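Sylvaticin (Pythium sylvaticum, PDB 2POS) is a secreted alpha-elicitin-like protein that, as in related elicitins, probably binds sterols in a hydrophobic interior and may provoke plant defence responses. Local coordinates at residues T58-D61 / A62-A65. Residues are numbered along the deposited sequence; the frame is centred on the assembly and turned at random.
Sequences TLID and AIKA
Asp61 and Lys64 run side by side along one flank of the helix, pointing the same way. Both have CG beside the backbone N (chi1 -70° for Asp61), and beyond CG the lysine is fully extended, which carries its ammonium to the level of the carboxylate. Asp61 OD1 and Lys64 NZ nevertheless stay 4.2 Å apart, too far for a salt bridge. Two waters span the gap instead: each accepts from Lys64 NZ, at 2.8 Å in both cases, and they lie 2.5 and 2.7 Å from Asp61 OD1, so that the two waters link the charged groups in parallel. The lysine's aliphatic part lies over the backbone, with Lys64 CG close to Ile60 O.

On the buried side the contact is apolar. Leu59 CG stands anti to its own backbone N (chi1 174°), which lets its branch meet the tip of Ile63, CG to CD1 at 3.9 Å. The two chains cross at a slant, and Ile63 CD1 also lies 4.3 Å from Ile60 CD1. With Ile63 CG1 beside its backbone N (chi1 -58°), that carbon rests against the Leu59 carbonyl, CG1 to Leu59 O at 3.3 Å.

Successive i to i+4 backbone bonds define the alpha-helical turn: Ile63 N donates to Leu59 O at 2.9 Å, and equivalent bonds join Ala62 to Thr58, Lys64 to Ile60 and Ala65 to Asp61.

Residues 58-65 belong to the later part of helix 54-64, continuing to about its end. Leu59 reaches Leu24 and Cys27 of helix 22-31 as well as Leu18 and Trp33 in loops, whereas Ile60 touches Phe89 and Ile63 touches Val82 and Val86 of helix 82-92, placing this helix between those two in the mainly helical elicitin fold.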
# COMPACT_ATOMS: atom_id res chain seq x y z
N THR A 58 4.57 -6.77 -7.73
CA THR A 58 4.52 -5.78 -8.81
C THR A 58 3.86 -4.50 -8.32
O THR A 58 4.37 -3.39 -8.57
CB THR A 58 3.78 -6.34 -10.04
OG1 THR A 58 4.42 -7.56 -10.45
CG2 THR A 58 3.80 -5.34 -11.21
N LEU A 59 2.74 -4.64 -7.63
CA LEU A 59 2.02 -3.49 -7.10
C LEU A 59 2.89 -2.71 -6.12
O LEU A 59 2.99 -1.48 -6.21
CB LEU A 59 0.72 -3.92 -6.42
CG LEU A 59 -0.03 -2.79 -5.71
CD1 LEU A 59 -0.44 -1.68 -6.68
CD2 LEU A 59 -1.26 -3.34 -4.99
N ILE A 60 3.50 -3.42 -5.17
CA ILE A 60 4.35 -2.76 -4.17
C ILE A 60 5.51 -2.00 -4.82
O ILE A 60 5.80 -0.87 -4.42
CB ILE A 60 4.82 -3.78 -3.08
CG1 ILE A 60 3.62 -4.19 -2.20
CG2 ILE A 60 6.02 -3.24 -2.28
CD1 ILE A 60 3.04 -3.13 -1.28
N ASP A 61 6.13 -2.59 -5.84
CA ASP A 61 7.18 -1.90 -6.57
C ASP A 61 6.64 -0.66 -7.31
O ASP A 61 7.32 0.37 -7.38
CB ASP A 61 7.90 -2.85 -7.54
CG ASP A 61 8.76 -3.88 -6.82
OD1 ASP A 61 8.95 -3.76 -5.59
OD2 ASP A 61 9.24 -4.82 -7.49
N ALA A 62 5.42 -0.76 -7.84
CA ALA A 62 4.78 0.37 -8.51
C ALA A 62 4.48 1.52 -7.54
O ALA A 62 4.57 2.69 -7.91
CB ALA A 62 3.51 -0.08 -9.22
N ILE A 63 4.14 1.18 -6.29
CA ILE A 63 3.95 2.21 -5.26
C ILE A 63 5.28 2.85 -4.88
O ILE A 63 5.37 4.07 -4.72
CB ILE A 63 3.20 1.66 -4.00
CG1 ILE A 63 1.84 1.09 -4.41
CG2 ILE A 63 3.00 2.77 -2.98
CD1 ILE A 63 1.17 0.16 -3.38
N LYS A 64 6.32 2.03 -4.74
CA LYS A 64 7.65 2.57 -4.46
C LYS A 64 8.05 3.62 -5.49
O LYS A 64 8.61 4.66 -5.14
CB LYS A 64 8.70 1.46 -4.44
CG LYS A 64 8.70 0.64 -3.19
CD LYS A 64 9.79 -0.41 -3.26
CE LYS A 64 9.83 -1.23 -2.00
NZ LYS A 64 10.82 -2.33 -2.13
N ALA A 65 7.74 3.34 -6.76
CA ALA A 65 8.08 4.23 -7.88
C ALA A 65 7.39 5.60 -7.83
O ALA A 65 7.82 6.55 -8.49
CB ALA A 65 7.76 3.52 -9.21
O HOH W 1 11.20 -3.84 -4.49
O HOH W 2 9.17 -4.43 -2.98